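PDB 6F3H: exoribonuclease II, mitochondrial from Candida glabrata, which degrades RNA from the 3' end toward the 5' end, as the magnesium-binding exoribonuclease component of the mitochondrial mtEXO degradosome. Local coordinates for residues S351-G356 with H818-I823; W358-P363 with K743-H748; Y462-V467 with G579-S584; P594-Q599 with L755-Q760. The protein carries 1 engineered substitution. All blocks are in the same frame, centred on the assembly; numbering follows the deposited sequence.

Interaction 1 of 4, residues S351-G356 with H818-I823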
# COMPACT_ATOMS: atom_id res chain seq x y z
N SER A 351 0.36 -23.49 -4.93
CA SER A 351 -0.80 -22.79 -5.42
C SER A 351 -1.04 -21.65 -4.45
O SER A 351 -1.62 -21.85 -3.38
CB SER A 351 -1.99 -23.70 -5.55
OG SER A 351 -1.73 -24.63 -6.58
N ASN A 352 -0.56 -20.49 -4.81
CA ASN A 352 -0.97 -19.32 -4.09
C ASN A 352 -2.15 -18.77 -4.86
O ASN A 352 -2.02 -18.31 -5.99
CB ASN A 352 0.14 -18.30 -3.98
CG ASN A 352 -0.22 -17.23 -3.01
OD1 ASN A 352 -1.30 -17.28 -2.42
ND2 ASN A 352 0.64 -16.25 -2.84
N PHE A 353 -3.30 -18.82 -4.23
CA PHE A 353 -4.53 -18.40 -4.88
C PHE A 353 -4.79 -16.92 -4.73
O PHE A 353 -5.59 -16.37 -5.50
CB PHE A 353 -5.70 -19.15 -4.28
CG PHE A 353 -5.69 -20.61 -4.56
CD1 PHE A 353 -5.99 -21.09 -5.82
CD2 PHE A 353 -5.37 -21.51 -3.57
CE1 PHE A 353 -5.98 -22.42 -6.08
CE2 PHE A 353 -5.36 -22.84 -3.82
CZ PHE A 353 -5.67 -23.30 -5.09
N ILE A 354 -4.18 -16.28 -3.74
CA ILE A 354 -4.22 -14.83 -3.60
C ILE A 354 -3.88 -14.19 -4.92
O ILE A 354 -4.35 -13.09 -5.25
CB ILE A 354 -3.24 -14.42 -2.50
CG1 ILE A 354 -3.53 -15.23 -1.23
CG2 ILE A 354 -3.32 -12.94 -2.23
CD1 ILE A 354 -2.50 -15.05 -0.16
N LEU A 355 -3.07 -14.86 -5.72
CA LEU A 355 -2.68 -14.32 -7.00
C LEU A 355 -3.87 -14.18 -7.93
O LEU A 355 -3.79 -13.44 -8.91
CB LEU A 355 -1.63 -15.22 -7.62
CG LEU A 355 -0.58 -15.50 -6.55
CD1 LEU A 355 0.49 -16.44 -7.04
CD2 LEU A 355 0.03 -14.18 -6.08
N GLY A 356 -4.96 -14.86 -7.65
CA GLY A 356 -6.17 -14.68 -8.41
C GLY A 356 -6.97 -13.45 -8.07
O GLY A 356 -8.01 -13.21 -8.70
N HIS A 818 -5.08 -21.25 9.35
CA HIS A 818 -5.68 -21.11 8.03
C HIS A 818 -4.93 -20.09 7.21
O HIS A 818 -5.24 -18.89 7.26
CB HIS A 818 -7.15 -20.75 8.12
CG HIS A 818 -7.94 -21.73 8.91
ND1 HIS A 818 -8.29 -21.52 10.22
CD2 HIS A 818 -8.47 -22.93 8.56
CE1 HIS A 818 -8.99 -22.55 10.65
NE2 HIS A 818 -9.12 -23.42 9.66
N PRO A 819 -4.00 -20.56 6.39
CA PRO A 819 -3.08 -19.65 5.68
C PRO A 819 -3.77 -18.72 4.70
O PRO A 819 -3.53 -17.50 4.75
CB PRO A 819 -2.12 -20.62 4.99
CG PRO A 819 -2.28 -21.91 5.73
CD PRO A 819 -3.70 -21.97 6.10
N LEU A 820 -4.59 -19.24 3.79
CA LEU A 820 -5.25 -18.37 2.82
C LEU A 820 -6.13 -17.34 3.49
O LEU A 820 -6.48 -16.33 2.86
CB LEU A 820 -6.09 -19.20 1.86
CG LEU A 820 -5.31 -19.49 0.61
CD1 LEU A 820 -6.11 -20.39 -0.28
CD2 LEU A 820 -4.99 -18.19 -0.08
N ASP A 821 -6.48 -17.57 4.76
CA ASP A 821 -7.34 -16.67 5.49
C ASP A 821 -6.57 -15.75 6.42
O ASP A 821 -7.10 -14.71 6.82
CB ASP A 821 -8.33 -17.48 6.33
CG ASP A 821 -9.06 -18.54 5.52
OD1 ASP A 821 -8.52 -19.65 5.35
OD2 ASP A 821 -10.23 -18.30 5.16
N GLY A 822 -5.32 -16.10 6.76
CA GLY A 822 -4.55 -15.29 7.68
C GLY A 822 -4.91 -15.56 9.12
O GLY A 822 -4.74 -14.68 9.97
N ILE A 823 -5.40 -16.75 9.43
CA ILE A 823 -5.93 -17.05 10.74
C ILE A 823 -4.91 -17.89 11.47
O ILE A 823 -4.35 -18.84 10.90
CB ILE A 823 -7.28 -17.77 10.68
CG1 ILE A 823 -8.37 -16.77 10.33
CG2 ILE A 823 -7.58 -18.43 12.00
CD1 ILE A 823 -9.51 -17.42 9.60
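L820 sets its two methyl branches against F353 and I354, joining a loop to the tip of a beta hairpin. The tip is a G1 beta bulge: G822 and I823 both face H818, whose N donates to I823 O at 3.0 Å. G822 has a positive phi (80°), which suits a residue without a side chain. The hairpin joins strands 808-818 and 823-827 in the C-terminal five-stranded sheet, consistent with the S1 domain of RNase II relatives. From the turn L820 brings the end of its side chain to the loop, and the forked leucine can serve two partners at once. CD1 comes within 3.6 Å of F353 CD2, obliquely to the phenyl ring, and the two side chains run roughly at right angles. CD2 lies 3.5 Å from I354 CG1; here the chains slide past each other in opposite directions. CG1 of I354 stands beside the backbone N (chi1 -52°), which carries CD1 forward to 4.0 Å from L820 CD2. F353 also rests on V342 of helix 334-343 and on A303 of helix 293-303, so its broad ring bridges several elements. On the loop side N352 turns its polar end two ways: ND2 donates to D465, while OD1 takes a weak bond from I354 N, 3.3 Å away.

Interaction 2 of 4, residues W358-P363 with K743-H748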
# COMPACT_ATOMS: atom_id res chain seq x y z
N TRP A 358 -8.74 -9.99 -7.82
CA TRP A 358 -9.01 -9.04 -8.90
C TRP A 358 -8.41 -7.68 -8.60
O TRP A 358 -8.02 -6.96 -9.52
CB TRP A 358 -10.51 -8.89 -9.13
CG TRP A 358 -11.19 -10.15 -9.61
CD1 TRP A 358 -10.62 -11.14 -10.34
CD2 TRP A 358 -12.55 -10.54 -9.40
NE1 TRP A 358 -11.54 -12.13 -10.60
CE2 TRP A 358 -12.74 -11.78 -10.03
CE3 TRP A 358 -13.64 -9.95 -8.73
CZ2 TRP A 358 -13.96 -12.46 -10.01
CZ3 TRP A 358 -14.85 -10.62 -8.72
CH2 TRP A 358 -15.00 -11.86 -9.36
N ASP A 359 -8.33 -7.32 -7.33
CA ASP A 359 -7.83 -6.01 -6.94
C ASP A 359 -6.31 -5.99 -6.96
O ASP A 359 -5.70 -5.01 -7.38
CB ASP A 359 -8.41 -5.68 -5.57
CG ASP A 359 -9.93 -5.55 -5.61
OD1 ASP A 359 -10.50 -5.34 -6.71
OD2 ASP A 359 -10.57 -5.73 -4.55
N LEU A 360 -5.68 -7.09 -6.53
CA LEU A 360 -4.26 -7.27 -6.75
C LEU A 360 -3.94 -7.08 -8.22
O LEU A 360 -2.96 -6.42 -8.58
CB LEU A 360 -3.84 -8.65 -6.31
CG LEU A 360 -2.37 -8.95 -6.47
CD1 LEU A 360 -1.59 -7.91 -5.69
CD2 LEU A 360 -2.08 -10.35 -5.97
N ASN A 361 -4.81 -7.58 -9.08
CA ASN A 361 -4.85 -7.18 -10.48
C ASN A 361 -3.57 -7.55 -11.23
O ASN A 361 -3.04 -6.77 -12.01
CB ASN A 361 -5.11 -5.68 -10.58
CG ASN A 361 -5.50 -5.26 -11.95
OD1 ASN A 361 -5.69 -6.10 -12.84
ND2 ASN A 361 -5.57 -3.96 -12.16
N ILE A 362 -3.10 -8.78 -11.03
CA ILE A 362 -2.03 -9.37 -11.82
C ILE A 362 -2.61 -9.74 -13.18
O ILE A 362 -3.82 -9.95 -13.29
CB ILE A 362 -1.46 -10.61 -11.10
CG1 ILE A 362 -0.80 -10.23 -9.79
CG2 ILE A 362 -0.62 -11.48 -11.99
CD1 ILE A 362 -0.30 -11.41 -9.04
N PRO A 363 -1.82 -9.78 -14.24
CA PRO A 363 -2.35 -10.22 -15.53
C PRO A 363 -2.55 -11.74 -15.58
O PRO A 363 -1.69 -12.52 -15.18
CB PRO A 363 -1.29 -9.76 -16.53
CG PRO A 363 -0.53 -8.67 -15.80
CD PRO A 363 -0.53 -9.07 -14.38
N LYS A 743 0.26 -2.71 -0.07
CA LYS A 743 0.61 -3.03 1.31
C LYS A 743 -0.16 -4.26 1.78
O LYS A 743 0.40 -5.21 2.34
CB LYS A 743 0.31 -1.84 2.24
CG LYS A 743 0.60 -0.42 1.68
CD LYS A 743 0.83 0.67 2.79
CE LYS A 743 0.32 2.09 2.39
NZ LYS A 743 0.59 3.16 3.41
N ILE A 744 -1.46 -4.27 1.49
CA ILE A 744 -2.35 -5.33 1.92
C ILE A 744 -1.92 -6.66 1.32
O ILE A 744 -1.67 -7.64 2.04
CB ILE A 744 -3.79 -4.98 1.53
CG1 ILE A 744 -4.37 -3.99 2.56
CG2 ILE A 744 -4.63 -6.22 1.35
CD1 ILE A 744 -5.39 -3.06 2.00
N PHE A 745 -1.84 -6.71 0.00
CA PHE A 745 -1.54 -7.99 -0.62
C PHE A 745 -0.10 -8.41 -0.38
O PHE A 745 0.20 -9.60 -0.39
CB PHE A 745 -1.89 -7.95 -2.09
CG PHE A 745 -3.35 -8.07 -2.31
CD1 PHE A 745 -3.97 -9.30 -2.20
CD2 PHE A 745 -4.12 -6.96 -2.57
CE1 PHE A 745 -5.33 -9.43 -2.35
CE2 PHE A 745 -5.47 -7.08 -2.73
CZ PHE A 745 -6.08 -8.31 -2.62
N GLN A 746 0.81 -7.46 -0.16
CA GLN A 746 2.13 -7.88 0.30
C GLN A 746 1.98 -8.63 1.62
O GLN A 746 2.37 -9.80 1.72
CB GLN A 746 3.08 -6.69 0.40
CG GLN A 746 3.53 -6.16 -0.99
CD GLN A 746 4.49 -4.95 -0.97
OE1 GLN A 746 4.55 -4.20 0.01
NE2 GLN A 746 5.22 -4.75 -2.07
N ARG A 747 1.31 -8.02 2.60
CA ARG A 747 1.10 -8.69 3.88
C ARG A 747 0.35 -9.99 3.70
O ARG A 747 0.68 -11.00 4.31
CB ARG A 747 0.33 -7.79 4.86
N HIS A 748 -0.63 -10.01 2.81
CA HIS A 748 -1.45 -11.20 2.76
C HIS A 748 -0.67 -12.39 2.23
O HIS A 748 -0.71 -13.48 2.81
CB HIS A 748 -2.72 -10.95 1.96
CG HIS A 748 -3.82 -11.87 2.36
ND1 HIS A 748 -4.20 -12.03 3.68
CD2 HIS A 748 -4.61 -12.70 1.64
CE1 HIS A 748 -5.17 -12.92 3.75
NE2 HIS A 748 -5.44 -13.34 2.53
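L360 lies over the phenyl ring of F745, and its side chain can be traced outward atom by atom. CB sits almost exactly above the ring centre, 4.0 Å from the centroid and 6° off the normal, a CH-pi contact, mainly dispersive, of aliphatic C-H groups with the ring face. CG stands anti to the backbone N (chi1 -179°), which sends the fork along F745 toward its root. There CD1 packs 3.6 Å from F745 CB and 3.8 Å from F745 CG, while CD2 turns to the carbonyl O of I354. Leucine suits the place because one branch can close on the phenylalanine stem while CB stays over the ring. The opposite face of that ring is met by I744 CG2, offset toward the rim, so F745 is held between an isoleucine of its own helix and the loop. D359 adds its CB obliquely, 4.3 Å from F745 CE2, and keeps its carboxylate for others: OD2 bonds the hydroxyl of Y235, and OD1 is weakly bonded to H167. All three touching residues are buried. The result is a CH-pi contact between an aliphatic loop residue and a helix aromatic, joining the linker between helices 334-343 and 369-378 to the long helix 725-761.

Interaction 3 of 4, residues Y462-V467 with G579-S584. With nucleotides of chain C.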
# COMPACT_ATOMS: atom_id res chain seq x y z
N TYR A 462 5.83 -5.87 -6.04
CA TYR A 462 6.88 -6.76 -5.55
C TYR A 462 6.26 -7.72 -4.55
O TYR A 462 5.82 -7.30 -3.47
CB TYR A 462 8.02 -5.97 -4.90
CG TYR A 462 8.81 -5.03 -5.81
CD1 TYR A 462 9.69 -5.52 -6.77
CD2 TYR A 462 8.71 -3.65 -5.68
CE1 TYR A 462 10.41 -4.66 -7.59
CE2 TYR A 462 9.42 -2.79 -6.49
CZ TYR A 462 10.27 -3.29 -7.44
OH TYR A 462 10.98 -2.42 -8.26
N LEU A 463 6.22 -9.01 -4.89
CA LEU A 463 5.68 -10.05 -4.02
C LEU A 463 6.61 -11.25 -3.94
O LEU A 463 7.30 -11.57 -4.92
CB LEU A 463 4.32 -10.52 -4.54
CG LEU A 463 3.18 -9.55 -4.36
CD1 LEU A 463 2.06 -10.07 -5.19
CD2 LEU A 463 2.75 -9.52 -2.90
N PRO A 464 6.64 -11.97 -2.81
CA PRO A 464 7.49 -13.17 -2.70
C PRO A 464 7.30 -14.13 -3.84
O PRO A 464 8.21 -14.89 -4.18
CB PRO A 464 7.04 -13.81 -1.38
CG PRO A 464 6.49 -12.70 -0.61
CD PRO A 464 5.82 -11.78 -1.60
N ASP A 465 6.10 -14.13 -4.42
CA ASP A 465 5.79 -15.00 -5.54
C ASP A 465 6.34 -14.45 -6.84
O ASP A 465 6.81 -15.22 -7.68
CB ASP A 465 4.28 -15.21 -5.63
CG ASP A 465 3.69 -15.79 -4.36
OD1 ASP A 465 3.68 -15.06 -3.34
OD2 ASP A 465 3.22 -16.97 -4.37
N LEU A 466 6.25 -13.14 -7.05
CA LEU A 466 6.46 -12.60 -8.39
C LEU A 466 6.67 -11.10 -8.32
O LEU A 466 6.55 -10.48 -7.26
CB LEU A 466 5.29 -12.92 -9.30
CG LEU A 466 4.23 -11.83 -9.19
CD1 LEU A 466 3.31 -11.86 -10.38
CD2 LEU A 466 3.44 -11.95 -7.88
N VAL A 467 6.98 -10.51 -9.47
CA VAL A 467 7.11 -9.06 -9.61
C VAL A 467 6.39 -8.59 -10.88
O VAL A 467 6.46 -9.25 -11.92
CB VAL A 467 8.59 -8.66 -9.63
CG1 VAL A 467 8.73 -7.15 -9.59
CG2 VAL A 467 9.36 -9.33 -8.46
N GLY A 579 12.22 -12.59 9.86
CA GLY A 579 11.39 -13.62 9.26
C GLY A 579 10.66 -13.17 8.02
O GLY A 579 9.55 -13.63 7.76
N LEU A 580 11.25 -12.27 7.24
CA LEU A 580 10.67 -11.96 5.95
C LEU A 580 10.85 -13.11 4.98
O LEU A 580 11.71 -13.97 5.14
CB LEU A 580 11.25 -10.70 5.35
CG LEU A 580 10.91 -9.52 6.21
CD1 LEU A 580 12.04 -9.22 7.12
CD2 LEU A 580 10.66 -8.40 5.30
N VAL A 581 10.03 -13.08 3.94
CA VAL A 581 9.72 -14.27 3.16
C VAL A 581 10.41 -14.20 1.81
O VAL A 581 10.31 -13.19 1.09
CB VAL A 581 8.21 -14.43 2.99
CG1 VAL A 581 7.89 -15.62 2.10
CG2 VAL A 581 7.58 -14.58 4.34
N SER A 582 11.09 -15.27 1.46
CA SER A 582 11.64 -15.49 0.15
C SER A 582 11.25 -16.88 -0.28
O SER A 582 11.32 -17.83 0.51
CB SER A 582 13.16 -15.38 0.18
OG SER A 582 13.71 -15.97 -0.98
N LEU A 583 10.83 -17.02 -1.53
CA LEU A 583 10.55 -18.36 -1.99
C LEU A 583 11.81 -18.93 -2.58
O LEU A 583 12.56 -18.23 -3.25
CB LEU A 583 9.44 -18.40 -3.03
CG LEU A 583 8.11 -18.03 -2.42
CD1 LEU A 583 7.00 -18.36 -3.39
CD2 LEU A 583 7.97 -18.81 -1.13
N SER A 584 12.02 -20.19 -2.33
CA SER A 584 13.08 -20.94 -2.97
C SER A 584 12.42 -21.92 -3.93
O SER A 584 11.22 -22.17 -3.83
CB SER A 584 13.92 -21.70 -1.94
OG SER A 584 14.21 -20.88 -0.83
P C C 6 16.14 0.75 -6.15
OP1 C C 6 16.92 0.91 -7.38
OP2 C C 6 15.09 1.72 -5.78
O5' C C 6 15.55 -0.70 -6.27
C5' C C 6 16.44 -1.81 -6.37
C4' C C 6 15.72 -3.13 -6.20
O4' C C 6 15.29 -3.33 -4.83
C3' C C 6 14.44 -3.32 -6.98
O3' C C 6 14.65 -3.56 -8.36
C2' C C 6 13.85 -4.51 -6.27
O2' C C 6 14.63 -5.64 -6.59
C1' C C 6 14.15 -4.15 -4.82
N1 C C 6 13.00 -3.46 -4.17
C2 C C 6 11.97 -4.26 -3.62
O2 C C 6 12.06 -5.49 -3.66
N3 C C 6 10.88 -3.75 -3.02
C4 C C 6 10.77 -2.44 -2.97
N4 C C 6 9.67 -1.97 -2.36
C5 C C 6 11.79 -1.58 -3.51
C6 C C 6 12.87 -2.11 -4.10
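P464 rests on the strand through V581 and L583. Its CB lies 4.0 Å from V581 CG1, the branch that stands anti to the backbone N (chi1 176°). Its carbonyl O lies 3.6 Å from L583 CG, and D465 OD2 reaches to 4.1 Å from L583 CD1. P464 and D465 occupy the tip of a tight hairpin whose flanking residues are tied by L463 N to L466 O at 2.8 Å, and proline's fixed phi fits the first corner. The strand pairs with 593-597, and V581 and L583 point toward the turn, a position that branched aliphatic side chains suit. Farther out, helix 725-761 backs both pieces: W753 touches V581 and L583, and its NE1 joins S749 in bonding D465 OD1. Before the turn, Y462 lays one face of its ring against the base of C6 of chain C, the RNA; C6 N3 is 3.4 Å from Y462 CD2. The direct contact thus rests on van der Waals packing of aliphatic groups, with two oxygens of the turn lying against L583, whereas D465 takes bonds from two donors at OD1, which would probably favour its ionised form.

Interaction 4 of 4, residues P594-Q599 with L755-Q760. With nucleotides of chain C.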
# COMPACT_ATOMS: atom_id res chain seq x y z
N PRO A 594 9.43 -21.60 1.08
CA PRO A 594 9.65 -20.34 1.77
C PRO A 594 10.90 -20.44 2.61
O PRO A 594 11.15 -21.44 3.30
CB PRO A 594 8.40 -20.18 2.64
CG PRO A 594 7.73 -21.52 2.66
CD PRO A 594 8.34 -22.41 1.65
N THR A 595 11.71 -19.40 2.53
CA THR A 595 12.86 -19.25 3.38
C THR A 595 12.81 -17.87 3.99
O THR A 595 12.29 -16.93 3.38
CB THR A 595 14.14 -19.49 2.63
OG1 THR A 595 14.20 -18.59 1.52
CG2 THR A 595 14.19 -20.93 2.14
N PHE A 596 13.32 -17.75 5.19
CA PHE A 596 13.07 -16.58 5.99
C PHE A 596 14.35 -15.87 6.30
O PHE A 596 15.41 -16.49 6.41
CB PHE A 596 12.39 -16.93 7.27
CG PHE A 596 11.11 -17.59 7.04
CD1 PHE A 596 11.08 -18.93 6.74
CD2 PHE A 596 9.96 -16.86 7.05
CE1 PHE A 596 9.90 -19.55 6.50
CE2 PHE A 596 8.78 -17.47 6.80
CZ PHE A 596 8.74 -18.81 6.53
N TYR A 597 14.23 -14.57 6.43
CA TYR A 597 15.40 -13.78 6.67
C TYR A 597 15.03 -12.52 7.40
O TYR A 597 13.86 -12.14 7.48
CB TYR A 597 16.12 -13.46 5.37
CG TYR A 597 15.29 -12.69 4.39
CD1 TYR A 597 14.50 -13.34 3.46
CD2 TYR A 597 15.32 -11.30 4.37
CE1 TYR A 597 13.75 -12.63 2.53
CE2 TYR A 597 14.57 -10.57 3.44
CZ TYR A 597 13.78 -11.24 2.53
OH TYR A 597 13.03 -10.53 1.61
N ASP A 598 16.05 -11.88 7.93
CA ASP A 598 15.92 -10.57 8.51
C ASP A 598 16.37 -9.55 7.48
O ASP A 598 17.30 -9.81 6.71
CB ASP A 598 16.79 -10.46 9.75
N GLN A 599 15.70 -8.41 7.45
CA GLN A 599 16.19 -7.28 6.69
C GLN A 599 17.44 -6.78 7.39
O GLN A 599 17.44 -6.60 8.61
CB GLN A 599 15.14 -6.18 6.61
CG GLN A 599 15.65 -4.91 5.95
CD GLN A 599 14.93 -3.65 6.40
OE1 GLN A 599 15.52 -2.75 7.02
NE2 GLN A 599 13.63 -3.59 6.13
N LEU A 755 2.69 -18.83 7.28
CA LEU A 755 1.85 -19.84 7.90
C LEU A 755 2.02 -21.20 7.23
O LEU A 755 2.12 -22.22 7.93
CB LEU A 755 0.39 -19.43 7.84
CG LEU A 755 -0.03 -18.13 8.53
CD1 LEU A 755 -1.55 -18.04 8.61
CD2 LEU A 755 0.57 -17.99 9.90
N LYS A 756 2.08 -21.24 5.90
CA LYS A 756 2.24 -22.51 5.19
C LYS A 756 3.51 -23.22 5.64
O LYS A 756 3.57 -24.45 5.66
CB LYS A 756 2.27 -22.26 3.68
CG LYS A 756 2.08 -23.49 2.76
CD LYS A 756 1.46 -23.12 1.38
CE LYS A 756 1.38 -24.34 0.41
NZ LYS A 756 1.53 -24.01 -1.07
N HIS A 757 4.51 -22.46 6.06
CA HIS A 757 5.72 -23.04 6.62
C HIS A 757 5.48 -23.56 8.03
O HIS A 757 5.88 -24.67 8.36
CB HIS A 757 6.82 -21.99 6.62
CG HIS A 757 7.90 -22.29 7.59
ND1 HIS A 757 8.82 -23.29 7.39
CD2 HIS A 757 8.22 -21.72 8.78
CE1 HIS A 757 9.66 -23.32 8.41
NE2 HIS A 757 9.32 -22.38 9.26
N LEU A 758 4.82 -22.75 8.86
CA LEU A 758 4.53 -23.19 10.22
C LEU A 758 3.71 -24.46 10.20
O LEU A 758 3.80 -25.27 11.13
CB LEU A 758 3.77 -22.10 10.97
CG LEU A 758 4.56 -20.82 11.16
CD1 LEU A 758 3.89 -19.98 12.22
CD2 LEU A 758 6.01 -21.10 11.51
N GLU A 759 2.93 -24.65 9.14
CA GLU A 759 2.21 -25.90 8.94
C GLU A 759 3.18 -27.03 8.61
O GLU A 759 3.17 -28.08 9.26
CB GLU A 759 1.20 -25.74 7.81
CG GLU A 759 -0.14 -25.15 8.17
CD GLU A 759 -1.15 -25.32 7.04
OE1 GLU A 759 -0.70 -25.56 5.90
OE2 GLU A 759 -2.39 -25.22 7.29
N GLN A 760 4.04 -26.81 7.62
CA GLN A 760 4.97 -27.86 7.24
C GLN A 760 5.92 -28.21 8.39
O GLN A 760 6.32 -29.37 8.53
CB GLN A 760 5.74 -27.44 5.99
P A C 3 7.62 5.76 5.58
OP1 A C 3 7.26 6.90 4.70
OP2 A C 3 7.09 4.43 5.29
O5' A C 3 9.20 5.60 5.68
C5' A C 3 10.03 6.72 5.95
C4' A C 3 11.49 6.36 5.91
O4' A C 3 11.82 5.50 7.04
C3' A C 3 11.96 5.58 4.69
O3' A C 3 12.21 6.41 3.58
C2' A C 3 13.18 4.84 5.21
O2' A C 3 14.31 5.68 5.28
C1' A C 3 12.74 4.51 6.63
N9 A C 3 12.01 3.26 6.61
C8 A C 3 10.68 3.06 6.43
N7 A C 3 10.35 1.80 6.42
C5 A C 3 11.57 1.17 6.58
C6 A C 3 11.90 -0.16 6.66
N6 A C 3 10.99 -1.13 6.57
N1 A C 3 13.21 -0.44 6.82
C2 A C 3 14.11 0.56 6.91
N3 A C 3 13.91 1.87 6.85
C4 A C 3 12.61 2.07 6.68
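With chi1 at 158°, H757 carries its imidazole away from its backbone N and off the helix to the strand, and F596, its CG beside the backbone N, sends its ring out to meet it. The rings meet obliquely, centroids 4.8 Å apart and planes at 49°. F596 CE1 reaches over one imidazole face, off-centre toward the rim, and lies 3.6 Å from H757 CG. F596 CZ leans on the stem instead, 3.7 Å from H757 CB, and P594 CG comes to 4.1 Å from the same CB. P594 and F596 both close on H757, a single residue of helix 725-761. Y786 completes the cluster, edge-to-face with F596 and, through its hydroxyl, weakly bonded to H757 NE2. Past the strand end, the extended side chain of Q599 reaches the RNA: NE2 donates to N1 of the A3 base of chain C at 3.3 Å, bent to 143°. Q599 OE1 lies equally near, so the amide sits broadside to N1, an acceptor at the Watson-Crick edge of adenine, rather than pointing straight at it. Histidine offers both a flat face for the phenylalanine and a ring nitrogen for the tyrosine, so dispersion and a weak polar link share the joint.

Helix 725-761 supplies one segment each to interactions 2 and 4, and its residues also touch the segments of interactions 1 and 3. Interactions 1 and 2 have centres about 11 Å apart and meet where H748 NE2 lies 3.2 Å from L820 O, a weak hydrogen bond. Interaction 3 joins interaction 1 through N352 ND2 and D465 OD2 at 3.1 Å, and interaction 2 through Q746 NE2 and Y462 O at 3.0 Å. Interactions 3 and 4 share the two-stranded sheet, with S582 O 2.6 Å from T595 N. RNA is touched by segments 462-467 and 594-599, whereas interaction 1 stands farther from it than interaction 2. All four lie away from the magnesium site of D401 and D410.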